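Local coordinates for protein pyrethroid hydrolase (Sphingobium faniae, PDB 5Y5R) that hydrolyses the ester bond of pyrethroid pesticides such as cypermethrin and permethrin, releasing an alcohol and a cyclopropanecarboxylic acid, at residues A12-R15 and G16-D20; Q172-S175 and T176-G180; L226-S229 and H230-Y234. All blocks are in the same frame, centred on the assembly; numbering follows the deposited sequence.

Contact 1: A12-R15 and G16-D20. With 8NL ((2-methyl-3-phenyl-phenyl)methyl (1~{S})-3-[(~{E})-2-chloranyl-3,3,3-tris(fluoranyl)prop-1-enyl]-2,2-dimethyl-cyclopropane-1-carboxylate), chain G.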
ATOM      1  N   ALA A  12       0.087  -6.814   0.305  1.00 16.10           N
ATOM      2  CA  ALA A  12      -0.240  -8.227   0.532  1.00 19.38           C
ATOM      3  C   ALA A  12       0.956  -9.053   1.011  1.00 14.33           C
ATOM      4  O   ALA A  12       2.078  -8.909   0.522  1.00 17.89           O
ATOM      5  CB  ALA A  12      -0.780  -8.864  -0.757  1.00 17.60           C
ATOM      6  N   LEU A  13       0.696  -9.975   1.946  1.00 17.10           N
ATOM      7  CA  LEU A  13       1.701 -10.896   2.478  1.00 16.89           C
ATOM      8  C   LEU A  13       2.838 -10.213   3.248  1.00 18.97           C
ATOM      9  O   LEU A  13       3.816 -10.893   3.613  1.00 16.84           O
ATOM     10  CB  LEU A  13       2.322 -11.720   1.340  1.00 12.09           C
ATOM     11  CG  LEU A  13       1.409 -12.794   0.774  1.00 21.62           C
ATOM     12  CD1 LEU A  13       2.041 -13.431  -0.444  1.00 19.34           C
ATOM     13  CD2 LEU A  13       1.196 -13.820   1.830  1.00 18.19           C
ATOM     14  N   ASN A  14       2.743  -8.915   3.530  1.00 20.38           N
ATOM     15  CA  ASN A  14       3.808  -8.175   4.203  1.00 15.46           C
ATOM     16  C   ASN A  14       3.394  -7.778   5.626  1.00 20.07           C
ATOM     17  O   ASN A  14       2.250  -7.961   6.052  1.00 20.43           O
ATOM     18  CB  ASN A  14       4.208  -6.933   3.378  1.00 17.63           C
ATOM     19  CG  ASN A  14       5.186  -7.248   2.274  1.00 21.21           C
ATOM     20  OD1 ASN A  14       4.884  -8.007   1.317  1.00 22.34           O
ATOM     21  ND2 ASN A  14       6.385  -6.701   2.396  1.00 19.35           N
ATOM     22  N   ARG A  15       4.352  -7.210   6.373  1.00 19.68           N
ATOM     23  CA  ARG A  15       4.128  -6.652   7.703  1.00 14.25           C
ATOM     24  C   ARG A  15       4.754  -5.253   7.787  1.00 18.81           C
ATOM     25  O   ARG A  15       5.579  -4.882   6.957  1.00 16.81           O
ATOM     26  CB  ARG A  15       4.721  -7.576   8.788  1.00 17.22           C
ATOM     27  CG  ARG A  15       4.289  -9.058   8.672  1.00 13.64           C
ATOM     28  CD  ARG A  15       4.894  -9.910   9.806  1.00 19.19           C
ATOM     29  NE  ARG A  15       4.505  -9.446  11.135  1.00 18.03           N
ATOM     30  CZ  ARG A  15       5.140  -9.749  12.278  1.00 24.83           C
ATOM     31  NH1 ARG A  15       6.232 -10.509  12.295  1.00 20.32           N
ATOM     32  NH2 ARG A  15       4.675  -9.275  13.420  1.00 22.26           N
ATOM     33  N   GLY A  16       4.402  -4.492   8.837  1.00 21.65           N
ATOM     34  CA  GLY A  16       4.890  -3.116   8.944  1.00 18.57           C
ATOM     35  C   GLY A  16       6.402  -2.984   8.932  1.00 19.77           C
ATOM     36  O   GLY A  16       6.942  -1.995   8.420  1.00 21.70           O
ATOM     37  N   ALA A  17       7.105  -4.006   9.409  1.00 21.14           N
ATOM     38  CA  ALA A  17       8.561  -3.980   9.471  1.00 22.07           C
ATOM     39  C   ALA A  17       9.233  -3.812   8.112  1.00 20.54           C
ATOM     40  O   ALA A  17      10.435  -3.496   8.068  1.00 20.81           O
ATOM     41  CB  ALA A  17       9.076  -5.257  10.148  1.00 19.89           C
ATOM     42  N   CYS A  18       8.522  -4.050   7.005  1.00 20.98           N
ATOM     43  CA  CYS A  18       9.152  -3.856   5.703  1.00 16.74           C
ATOM     44  C   CYS A  18       9.589  -2.423   5.475  1.00 16.89           C
ATOM     45  O   CYS A  18      10.461  -2.196   4.638  1.00 16.66           O
ATOM     46  CB  CYS A  18       8.230  -4.275   4.542  1.00 18.38           C
ATOM     47  SG  CYS A  18       6.801  -3.206   4.177  1.00 23.55           S
ATOM     48  N   TYR A  19       9.035  -1.481   6.216  1.00 20.40           N
ATOM     49  CA  TYR A  19       9.356  -0.054   6.149  1.00 20.00           C
ATOM     50  C   TYR A  19      10.519   0.360   7.052  1.00 23.47           C
ATOM     51  O   TYR A  19      10.781   1.567   7.187  1.00 22.77           O
ATOM     52  CB  TYR A  19       8.104   0.752   6.514  1.00 17.79           C
ATOM     53  CG  TYR A  19       7.033   0.746   5.423  1.00 18.39           C
ATOM     54  CD1 TYR A  19       7.180   1.528   4.259  1.00 17.34           C
ATOM     55  CD2 TYR A  19       5.890  -0.016   5.546  1.00 15.54           C
ATOM     56  CE1 TYR A  19       6.189   1.518   3.230  1.00 14.11           C
ATOM     57  CE2 TYR A  19       4.916  -0.012   4.560  1.00 17.90           C
ATOM     58  CZ  TYR A  19       5.067   0.742   3.410  1.00 20.65           C
ATOM     59  OH  TYR A  19       4.076   0.692   2.441  1.00 13.28           O
ATOM     60  N   ASP A  20      11.246  -0.610   7.633  1.00 22.74           N
ATOM     61  CA  ASP A  20      12.269  -0.310   8.628  1.00 20.88           C
ATOM     62  C   ASP A  20      13.343   0.644   8.110  1.00 27.12           C
ATOM     63  O   ASP A  20      13.932   1.393   8.895  1.00 27.14           O
ATOM     64  CB  ASP A  20      12.924  -1.604   9.111  1.00 25.37           C
ATOM     65  CG  ASP A  20      12.126  -2.288  10.177  1.00 25.96           C
ATOM     66  OD1 ASP A  20      11.100  -1.719  10.634  1.00 25.31           O
ATOM     67  OD2 ASP A  20      12.537  -3.400  10.579  1.00 31.01           O
TER
HETATM   68  C   8NL G 301       3.549 -10.284  -1.956  1.00 19.02           C
HETATM   69  C8  8NL G 301       6.625 -12.203  -0.135  1.00 19.77           C
HETATM   70  C9  8NL G 301       6.826 -13.559   0.108  1.00 20.80           C
HETATM   71  C10 8NL G 301       6.651 -14.485  -0.911  1.00 20.64           C
HETATM   72  C11 8NL G 301       6.275 -13.991  -2.158  1.00 26.29           C
HETATM   73  C12 8NL G 301       6.082 -12.628  -2.381  1.00 16.22           C
HETATM   74  C13 8NL G 301       3.526  -7.245  -2.125  1.00 20.51           C
HETATM   75  O   8NL G 301       2.768  -7.469  -3.338  1.00 26.62           O
HETATM   76 CL   8NL G 301      -2.160  -9.718  -8.000  1.00 67.16          CL
HETATM   77  C21 8NL G 301      -1.360  -9.052  -6.574  1.00 36.44           C
HETATM   78  C22 8NL G 301      -0.991 -10.012  -5.468  1.00 35.78           C
HETATM   79  F2  8NL G 301       0.318 -10.192  -5.503  1.00 35.82           F
HETATM   80  F1  8NL G 301      -1.359  -9.596  -4.272  1.00 42.35           F
HETATM   81  F   8NL G 301      -1.609 -11.148  -5.713  1.00 31.88           F
HETATM   82  C20 8NL G 301      -1.060  -7.753  -6.528  1.00 29.03           C
HETATM   83  C16 8NL G 301      -0.404  -7.137  -5.311  1.00 32.58           C
HETATM   84  C17 8NL G 301       0.086  -5.760  -5.748  1.00 26.84           C
HETATM   85  C18 8NL G 301      -1.083  -5.097  -5.033  1.00 31.23           C
HETATM   86  C19 8NL G 301       0.094  -5.564  -7.272  1.00 27.14           C
HETATM   87  C15 8NL G 301       1.083  -6.818  -5.195  1.00 32.19           C
HETATM   88  C14 8NL G 301       1.495  -6.791  -3.720  1.00 26.42           C
HETATM   89  O1  8NL G 301       0.755  -6.279  -2.878  1.00 24.06           O
HETATM   90  C2  8NL G 301       4.770  -8.109  -1.864  1.00 21.85           C
HETATM   91  C3  8NL G 301       5.957  -7.414  -1.667  1.00 21.87           C
HETATM   92  C4  8NL G 301       7.165  -8.065  -1.418  1.00 17.32           C
HETATM   93  C5  8NL G 301       7.200  -9.453  -1.320  1.00 20.19           C
HETATM   94  C6  8NL G 301       6.046 -10.204  -1.509  1.00 21.04           C
HETATM   95  C1  8NL G 301       4.822  -9.524  -1.770  1.00 20.50           C
HETATM   96  C7  8NL G 301       6.235 -11.705  -1.365  1.00 18.30           C

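Contact 2: Q172-S175 and T176-G180. With 8NL ((2-methyl-3-phenyl-phenyl)methyl (1~{S})-3-[(~{E})-2-chloranyl-3,3,3-tris(fluoranyl)prop-1-enyl]-2,2-dimethyl-cyclopropane-1-carboxylate), chain G.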
ATOM      1  N   GLN A 172       2.465 -15.658   5.940  1.00 26.38           N
ATOM      2  CA  GLN A 172       2.316 -16.838   5.094  1.00 21.87           C
ATOM      3  C   GLN A 172       1.055 -16.818   4.246  1.00 20.57           C
ATOM      4  O   GLN A 172       1.070 -17.377   3.142  1.00 21.13           O
ATOM      5  CB  GLN A 172       2.295 -18.117   5.952  1.00 18.23           C
ATOM      6  CG  GLN A 172       3.653 -18.493   6.526  1.00 24.55           C
ATOM      7  CD  GLN A 172       4.742 -18.619   5.462  1.00 28.62           C
ATOM      8  OE1 GLN A 172       4.807 -19.632   4.748  1.00 28.58           O
ATOM      9  NE2 GLN A 172       5.580 -17.598   5.335  1.00 25.98           N
ATOM     10  N   THR A 173      -0.055 -16.287   4.777  1.00 23.14           N
ATOM     11  CA  THR A 173      -1.353 -16.310   4.108  1.00 21.85           C
ATOM     12  C   THR A 173      -2.093 -14.978   4.229  1.00 23.11           C
ATOM     13  O   THR A 173      -2.309 -14.470   5.335  1.00 24.13           O
ATOM     14  CB  THR A 173      -2.246 -17.451   4.647  1.00 24.65           C
ATOM     15  OG1 THR A 173      -1.565 -18.705   4.521  1.00 26.19           O
ATOM     16  CG2 THR A 173      -3.507 -17.548   3.822  1.00 28.61           C
ATOM     17  N   GLN A 174      -2.554 -14.471   3.087  1.00 20.87           N
ATOM     18  CA  GLN A 174      -3.185 -13.166   2.949  1.00 18.58           C
ATOM     19  C   GLN A 174      -4.690 -13.301   2.751  1.00 18.83           C
ATOM     20  O   GLN A 174      -5.132 -14.139   1.959  1.00 26.08           O
ATOM     21  CB  GLN A 174      -2.603 -12.446   1.735  1.00 19.16           C
ATOM     22  CG  GLN A 174      -3.477 -11.296   1.320  1.00 14.15           C
ATOM     23  CD  GLN A 174      -3.235 -10.084   2.194  1.00 16.48           C
ATOM     24  OE1 GLN A 174      -2.099  -9.816   2.607  1.00 17.60           O
ATOM     25  NE2 GLN A 174      -4.305  -9.408   2.561  1.00 18.33           N
ATOM     26  N   SER A 175      -5.475 -12.421   3.381  1.00 17.55           N
ATOM     27  CA  SER A 175      -6.930 -12.426   3.207  1.00 17.25           C
ATOM     28  C   SER A 175      -7.340 -11.810   1.868  1.00 22.84           C
ATOM     29  O   SER A 175      -6.736 -10.852   1.393  1.00 16.10           O
ATOM     30  CB  SER A 175      -7.614 -11.657   4.331  1.00 17.82           C
ATOM     31  OG  SER A 175      -8.993 -11.467   4.033  1.00 26.27           O
ATOM     32  N   THR A 176      -8.359 -12.383   1.239  1.00 29.09           N
ATOM     33  CA  THR A 176      -8.813 -11.833  -0.038  1.00 25.61           C
ATOM     34  C   THR A 176      -9.774 -10.662   0.145  1.00 27.62           C
ATOM     35  O   THR A 176     -10.205 -10.064  -0.853  1.00 26.88           O
ATOM     36  CB  THR A 176      -9.437 -12.943  -0.883  1.00 25.49           C
ATOM     37  OG1 THR A 176     -10.562 -13.475  -0.181  1.00 25.24           O
ATOM     38  CG2 THR A 176      -8.419 -14.046  -1.199  1.00 24.63           C
ATOM     39  N   VAL A 177     -10.025 -10.287   1.405  1.00 27.25           N
ATOM     40  CA  VAL A 177     -10.993  -9.230   1.712  1.00 26.62           C
ATOM     41  C   VAL A 177     -10.700  -7.907   1.014  1.00 23.65           C
ATOM     42  O   VAL A 177     -11.647  -7.286   0.510  1.00 25.12           O
ATOM     43  CB  VAL A 177     -11.114  -9.060   3.241  1.00 29.41           C
ATOM     44  CG1 VAL A 177     -11.741  -7.699   3.602  1.00 24.44           C
ATOM     45  CG2 VAL A 177     -11.941 -10.184   3.842  1.00 25.44           C
ATOM     46  N   PRO A 178      -9.480  -7.357   1.063  1.00 22.98           N
ATOM     47  CA  PRO A 178      -9.228  -6.100   0.346  1.00 25.89           C
ATOM     48  C   PRO A 178      -9.345  -6.200  -1.166  1.00 23.17           C
ATOM     49  O   PRO A 178      -9.625  -5.188  -1.807  1.00 26.97           O
ATOM     50  CB  PRO A 178      -7.813  -5.711   0.804  1.00 18.43           C
ATOM     51  CG  PRO A 178      -7.187  -6.956   1.248  1.00 28.07           C
ATOM     52  CD  PRO A 178      -8.307  -7.745   1.873  1.00 24.04           C
ATOM     53  N   PHE A 179      -9.101  -7.366  -1.761  1.00 23.63           N
ATOM     54  CA  PHE A 179      -9.172  -7.458  -3.211  1.00 26.24           C
ATOM     55  C   PHE A 179     -10.580  -7.236  -3.722  1.00 25.83           C
ATOM     56  O   PHE A 179     -10.757  -6.802  -4.870  1.00 20.67           O
ATOM     57  CB  PHE A 179      -8.648  -8.803  -3.700  1.00 23.60           C
ATOM     58  CG  PHE A 179      -7.170  -8.891  -3.707  1.00 26.70           C
ATOM     59  CD1 PHE A 179      -6.444  -8.431  -4.794  1.00 28.71           C
ATOM     60  CD2 PHE A 179      -6.493  -9.402  -2.615  1.00 25.49           C
ATOM     61  CE1 PHE A 179      -5.062  -8.514  -4.797  1.00 32.71           C
ATOM     62  CE2 PHE A 179      -5.124  -9.473  -2.607  1.00 28.18           C
ATOM     63  CZ  PHE A 179      -4.404  -9.039  -3.687  1.00 31.65           C
ATOM     64  N   GLY A 180     -11.583  -7.533  -2.900  1.00 23.21           N
ATOM     65  CA  GLY A 180     -12.937  -7.557  -3.388  1.00 26.57           C
ATOM     66  C   GLY A 180     -13.798  -6.415  -2.910  1.00 23.26           C
ATOM     67  O   GLY A 180     -14.972  -6.355  -3.278  1.00 24.25           O
TER
HETATM   68  C   8NL G 301       3.549 -10.284  -1.956  1.00 19.02           C
HETATM   69  C8  8NL G 301       6.625 -12.203  -0.135  1.00 19.77           C
HETATM   70  C9  8NL G 301       6.826 -13.559   0.108  1.00 20.80           C
HETATM   71  C10 8NL G 301       6.651 -14.485  -0.911  1.00 20.64           C
HETATM   72  C11 8NL G 301       6.275 -13.991  -2.158  1.00 26.29           C
HETATM   73  C12 8NL G 301       6.082 -12.628  -2.381  1.00 16.22           C
HETATM   74  C13 8NL G 301       3.526  -7.245  -2.125  1.00 20.51           C
HETATM   75  O   8NL G 301       2.768  -7.469  -3.338  1.00 26.62           O
HETATM   76 CL   8NL G 301      -2.160  -9.718  -8.000  1.00 67.16          CL
HETATM   77  C21 8NL G 301      -1.360  -9.052  -6.574  1.00 36.44           C
HETATM   78  C22 8NL G 301      -0.991 -10.012  -5.468  1.00 35.78           C
HETATM   79  F2  8NL G 301       0.318 -10.192  -5.503  1.00 35.82           F
HETATM   80  F1  8NL G 301      -1.359  -9.596  -4.272  1.00 42.35           F
HETATM   81  F   8NL G 301      -1.609 -11.148  -5.713  1.00 31.88           F
HETATM   82  C20 8NL G 301      -1.060  -7.753  -6.528  1.00 29.03           C
HETATM   83  C16 8NL G 301      -0.404  -7.137  -5.311  1.00 32.58           C
HETATM   84  C17 8NL G 301       0.086  -5.760  -5.748  1.00 26.84           C
HETATM   85  C18 8NL G 301      -1.083  -5.097  -5.033  1.00 31.23           C
HETATM   86  C19 8NL G 301       0.094  -5.564  -7.272  1.00 27.14           C
HETATM   87  C15 8NL G 301       1.083  -6.818  -5.195  1.00 32.19           C
HETATM   88  C14 8NL G 301       1.495  -6.791  -3.720  1.00 26.42           C
HETATM   89  O1  8NL G 301       0.755  -6.279  -2.878  1.00 24.06           O
HETATM   90  C2  8NL G 301       4.770  -8.109  -1.864  1.00 21.85           C
HETATM   91  C3  8NL G 301       5.957  -7.414  -1.667  1.00 21.87           C
HETATM   92  C4  8NL G 301       7.165  -8.065  -1.418  1.00 17.32           C
HETATM   93  C5  8NL G 301       7.200  -9.453  -1.320  1.00 20.19           C
HETATM   94  C6  8NL G 301       6.046 -10.204  -1.509  1.00 21.04           C
HETATM   95  C1  8NL G 301       4.822  -9.524  -1.770  1.00 20.50           C
HETATM   96  C7  8NL G 301       6.235 -11.705  -1.365  1.00 18.30           C

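Contact 3: L226-S229 and H230-Y234. With 8NL ((2-methyl-3-phenyl-phenyl)methyl (1~{S})-3-[(~{E})-2-chloranyl-3,3,3-tris(fluoranyl)prop-1-enyl]-2,2-dimethyl-cyclopropane-1-carboxylate), chain G.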
ATOM      1  N   LEU A 226       9.819   7.237  -9.423  1.00 18.03           N
ATOM      2  CA  LEU A 226      11.052   6.698  -8.886  1.00 21.45           C
ATOM      3  C   LEU A 226      11.571   5.618  -9.821  1.00 21.14           C
ATOM      4  O   LEU A 226      10.766   4.855 -10.369  1.00 19.72           O
ATOM      5  CB  LEU A 226      10.825   6.080  -7.508  1.00 20.46           C
ATOM      6  CG  LEU A 226      10.323   6.912  -6.346  1.00 23.28           C
ATOM      7  CD1 LEU A 226      10.273   5.981  -5.126  1.00 18.97           C
ATOM      8  CD2 LEU A 226      11.212   8.128  -6.097  1.00 23.74           C
ATOM      9  N   PRO A 227      12.957   5.522 -10.048  1.00 20.60           N
ATOM     10  CA  PRO A 227      13.532   4.482 -10.922  1.00 14.75           C
ATOM     11  C   PRO A 227      13.761   3.146 -10.206  1.00 19.21           C
ATOM     12  O   PRO A 227      14.876   2.629 -10.156  1.00 17.22           O
ATOM     13  CB  PRO A 227      14.849   5.129 -11.354  1.00 20.29           C
ATOM     14  CG  PRO A 227      15.248   5.961 -10.147  1.00 19.06           C
ATOM     15  CD  PRO A 227      13.988   6.403  -9.472  1.00 21.52           C
ATOM     16  N   ALA A 228      12.684   2.557  -9.676  1.00 20.75           N
ATOM     17  CA  ALA A 228      12.760   1.371  -8.821  1.00 20.07           C
ATOM     18  C   ALA A 228      11.791   0.279  -9.285  1.00 19.68           C
ATOM     19  O   ALA A 228      10.803   0.552  -9.964  1.00 16.35           O
ATOM     20  CB  ALA A 228      12.438   1.733  -7.381  1.00 20.20           C
ATOM     21  N   SER A 229      12.034  -0.960  -8.851  1.00 22.21           N
ATOM     22  CA  SER A 229      11.036  -1.998  -9.099  1.00 24.70           C
ATOM     23  C   SER A 229      10.070  -2.034  -7.929  1.00 24.51           C
ATOM     24  O   SER A 229       9.805  -0.988  -7.332  1.00 20.35           O
ATOM     25  CB  SER A 229      11.646  -3.380  -9.368  1.00 23.04           C
ATOM     26  OG  SER A 229      12.583  -3.784  -8.399  1.00 29.78           O
ATOM     27  N   HIS A 230       9.545  -3.223  -7.590  1.00 22.75           N
ATOM     28  CA  HIS A 230       8.327  -3.312  -6.782  1.00 18.93           C
ATOM     29  C   HIS A 230       8.445  -2.677  -5.394  1.00 20.88           C
ATOM     30  O   HIS A 230       7.434  -2.250  -4.827  1.00 18.70           O
ATOM     31  CB  HIS A 230       7.900  -4.781  -6.615  1.00 21.85           C
ATOM     32  CG  HIS A 230       6.518  -4.921  -6.052  1.00 20.50           C
ATOM     33  ND1 HIS A 230       5.446  -4.209  -6.550  1.00 18.53           N
ATOM     34  CD2 HIS A 230       6.055  -5.594  -4.976  1.00 22.20           C
ATOM     35  CE1 HIS A 230       4.368  -4.487  -5.841  1.00 18.82           C
ATOM     36  NE2 HIS A 230       4.712  -5.309  -4.867  1.00 21.18           N
ATOM     37  N   ALA A 231       9.637  -2.614  -4.812  1.00 17.72           N
ATOM     38  CA  ALA A 231       9.780  -2.251  -3.399  1.00 18.72           C
ATOM     39  C   ALA A 231      10.770  -1.102  -3.217  1.00 19.14           C
ATOM     40  O   ALA A 231      11.913  -1.310  -2.786  1.00 20.78           O
ATOM     41  CB  ALA A 231      10.192  -3.474  -2.579  1.00 16.54           C
ATOM     42  N   PRO A 232      10.367   0.130  -3.532  1.00 21.09           N
ATOM     43  CA  PRO A 232      11.309   1.249  -3.371  1.00 17.60           C
ATOM     44  C   PRO A 232      11.755   1.441  -1.918  1.00 15.69           C
ATOM     45  O   PRO A 232      12.837   1.994  -1.678  1.00 23.59           O
ATOM     46  CB  PRO A 232      10.508   2.461  -3.886  1.00 15.98           C
ATOM     47  CG  PRO A 232       9.324   1.903  -4.598  1.00 20.15           C
ATOM     48  CD  PRO A 232       9.028   0.590  -3.940  1.00 18.54           C
ATOM     49  N   TYR A 233      10.947   1.026  -0.936  1.00 19.90           N
ATOM     50  CA  TYR A 233      11.365   1.147   0.472  1.00 21.13           C
ATOM     51  C   TYR A 233      12.585   0.286   0.807  1.00 17.55           C
ATOM     52  O   TYR A 233      13.214   0.498   1.858  1.00 15.71           O
ATOM     53  CB  TYR A 233      10.213   0.795   1.433  1.00 14.59           C
ATOM     54  CG  TYR A 233       9.501  -0.507   1.126  1.00 18.61           C
ATOM     55  CD1 TYR A 233       8.425  -0.540   0.236  1.00 13.04           C
ATOM     56  CD2 TYR A 233       9.897  -1.696   1.722  1.00 13.61           C
ATOM     57  CE1 TYR A 233       7.795  -1.703  -0.054  1.00 16.42           C
ATOM     58  CE2 TYR A 233       9.262  -2.866   1.444  1.00 15.13           C
ATOM     59  CZ  TYR A 233       8.209  -2.869   0.572  1.00 19.73           C
ATOM     60  OH  TYR A 233       7.595  -4.033   0.287  1.00 17.80           O
ATOM     61  N   TYR A 234      12.923  -0.685  -0.039  1.00 22.59           N
ATOM     62  CA  TYR A 234      14.187  -1.401   0.089  1.00 22.07           C
ATOM     63  C   TYR A 234      15.324  -0.752  -0.693  1.00 19.66           C
ATOM     64  O   TYR A 234      16.462  -0.748  -0.227  1.00 21.01           O
ATOM     65  CB  TYR A 234      14.042  -2.850  -0.365  1.00 21.69           C
ATOM     66  CG  TYR A 234      13.247  -3.771   0.534  1.00 22.11           C
ATOM     67  CD1 TYR A 234      13.098  -3.532   1.903  1.00 17.73           C
ATOM     68  CD2 TYR A 234      12.635  -4.907  -0.013  1.00 19.12           C
ATOM     69  CE1 TYR A 234      12.334  -4.422   2.716  1.00 17.19           C
ATOM     70  CE2 TYR A 234      11.907  -5.781   0.758  1.00 19.02           C
ATOM     71  CZ  TYR A 234      11.744  -5.566   2.094  1.00 19.31           C
ATOM     72  OH  TYR A 234      10.978  -6.482   2.772  1.00 20.75           O
TER
HETATM   73  C   8NL G 301       3.549 -10.284  -1.956  1.00 19.02           C
HETATM   74  C8  8NL G 301       6.625 -12.203  -0.135  1.00 19.77           C
HETATM   75  C9  8NL G 301       6.826 -13.559   0.108  1.00 20.80           C
HETATM   76  C10 8NL G 301       6.651 -14.485  -0.911  1.00 20.64           C
HETATM   77  C11 8NL G 301       6.275 -13.991  -2.158  1.00 26.29           C
HETATM   78  C12 8NL G 301       6.082 -12.628  -2.381  1.00 16.22           C
HETATM   79  C13 8NL G 301       3.526  -7.245  -2.125  1.00 20.51           C
HETATM   80  O   8NL G 301       2.768  -7.469  -3.338  1.00 26.62           O
HETATM   81 CL   8NL G 301      -2.160  -9.718  -8.000  1.00 67.16          CL
HETATM   82  C21 8NL G 301      -1.360  -9.052  -6.574  1.00 36.44           C
HETATM   83  C22 8NL G 301      -0.991 -10.012  -5.468  1.00 35.78           C
HETATM   84  F2  8NL G 301       0.318 -10.192  -5.503  1.00 35.82           F
HETATM   85  F1  8NL G 301      -1.359  -9.596  -4.272  1.00 42.35           F
HETATM   86  F   8NL G 301      -1.609 -11.148  -5.713  1.00 31.88           F
HETATM   87  C20 8NL G 301      -1.060  -7.753  -6.528  1.00 29.03           C
HETATM   88  C16 8NL G 301      -0.404  -7.137  -5.311  1.00 32.58           C
HETATM   89  C17 8NL G 301       0.086  -5.760  -5.748  1.00 26.84           C
HETATM   90  C18 8NL G 301      -1.083  -5.097  -5.033  1.00 31.23           C
HETATM   91  C19 8NL G 301       0.094  -5.564  -7.272  1.00 27.14           C
HETATM   92  C15 8NL G 301       1.083  -6.818  -5.195  1.00 32.19           C
HETATM   93  C14 8NL G 301       1.495  -6.791  -3.720  1.00 26.42           C
HETATM   94  O1  8NL G 301       0.755  -6.279  -2.878  1.00 24.06           O
HETATM   95  C2  8NL G 301       4.770  -8.109  -1.864  1.00 21.85           C
HETATM   96  C3  8NL G 301       5.957  -7.414  -1.667  1.00 21.87           C
HETATM   97  C4  8NL G 301       7.165  -8.065  -1.418  1.00 17.32           C
HETATM   98  C5  8NL G 301       7.200  -9.453  -1.320  1.00 20.19           C
HETATM   99  C6  8NL G 301       6.046 -10.204  -1.509  1.00 21.04           C
HETATM  100  C1  8NL G 301       4.822  -9.524  -1.770  1.00 20.50           C
HETATM  101  C7  8NL G 301       6.235 -11.705  -1.365  1.00 18.30           C

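Contact 1: A12-R15 and G16-D20
R15 and C18 meet through the backbone: C18 N gives a nearly straight hydrogen bond to R15 O at 3.1 Å, arriving from above the carbonyl plane, 38° out of it. It opens a short 3-10 turn, carried on by Y19 N to G16 O and D20 N to A17 O. The side chain of R15 leads away from this turn. From CB, CG stands anti to the carbonyl carbon (chi1 -51°), and the chain runs straight to CD, the side chain packing on P43 and I171. A bend at chi3 then turns the guanidinium toward D37: NH2 makes a salt bridge with D37 OD2, and NE a weak hydrogen bond with H41 O. D37 OD1 takes G16 N, so one carboxylate holds both the arginine tip and the start of the turn. This loop follows strand 3-9 of the alpha/beta-hydrolase sheet, where the family usually places one amide of its oxyanion hole. A12 N fits that role, bonding the ester carbonyl oxygen O1 of 8NL at 3.3 Å with an angle of 148°. A12 CB lies alongside, 3.6 Å from the fluorine F1 of 8NL. L13 turns CB and CD1 to the methyl of the bound ester, each 3.8 Å from 8NL C. N14 reaches the aryl ring: its CG lies 4.0 Å from C3 of 8NL, and its terminal amide lies between this ring and C18. The CB of C18 rests 3.6 Å from R15 O. Y233 of helix 232-235 packs against both N14 and C18.

Contact 2: Q172-S175 and T176-G180
S175 and V177 are joined by an ST turn. With OG anti to its own amide nitrogen (chi1 170°), beside the carbonyl carbon and toward the following residues, S175 accepts V177 N on OG at 3.1 Å with a fairly straight angle of 163°. V177 CG2 packs alongside the same oxygen, 3.2 Å from S175 OG. Q174 and P178 approach from opposite directions: the amide of Q174, folded at chi2 (80°), brings NE2 to 4.0 Å from P178 CG. This bend also lets Q174 NE2 bond S175 O at 3.1 Å, in the carbonyl plane and on a lone pair, while P178 CD lies 3.5 Å from S175 O. An alanine in place of this serine would leave V177 N without its acceptor, and the chain after strand 174-175 would probably be freer to leave the turn. The strand lies at the edge of the small antiparallel sheet inserted between strands 95-101 and 194-199, the usual place of a cap in alpha/beta hydrolases. From the residues after the turn, F179 points its ring edge-on at the trifluoromethyl group, CZ being 3.2 Å from F1 of 8NL, with the fluorine in the ring plane. The Q174 amide has its partners at both ends, OE1 taking L13 N and NE2 also bonding Y57 OH, so its rotation is fixed; the slightly positive C-H edge of F179 probably suits the electronegative fluorine F1.

Contact 3: L226-S229 and H230-Y234
The imidazole of H230 turns its edge to the bound ester, with carbon C13 of 8NL in the ring plane. One residue on, A231 CB sits over one face of the Y233 ring, 3.7 Å above the plane and toward the rim. The Y234 ring in turn has Y233 CE2 over its centre at 3.6 Å. With CG anti to its amide nitrogen (chi1 -168°), the imidazole of H230 extends into the pocket, and NE2 gives a hydrogen bond to the bridging ester oxygen O of 8NL at 3.3 Å, with an angle of 149°. ND1, across the ring, bonds D202 OD2. The two probably form the histidine-acid pair of the charge relay, carried as in other alpha/beta hydrolases on loops after the last strands of the sheet; NE2 faces the oxygen that leaves with the alcohol. P232, at the start of helix 232-235 and right after A231 at the N-cap, packs against the loop. L226 meets it at about a right angle, CD1 touching P232 CB at 3.7 Å. A228 adds its methyl, CB being 4.1 Å from P232 CB.

Along the chain the three follow in series: contact 1 after strand 3-9, contact 2 on strand 174-175 of the small antiparallel sheet and the loop after it, contact 3 after strand 222-226 at the edge of the parallel sheet. Contact 1 lies between the others, its centre about 15 Å from that of contact 2 and about 14 Å from that of contact 3, and it touches both. Contacts 2 and 3 are about 23 Å apart between centres and do not meet. All three reach the same bound ester, and OG of S78, probably the nucleophile of a GxSxG elbow, is also hydrogen-bonded to it. Segments distant in sequence thus converge from sheet and insertion to form one hydrolytic pocket.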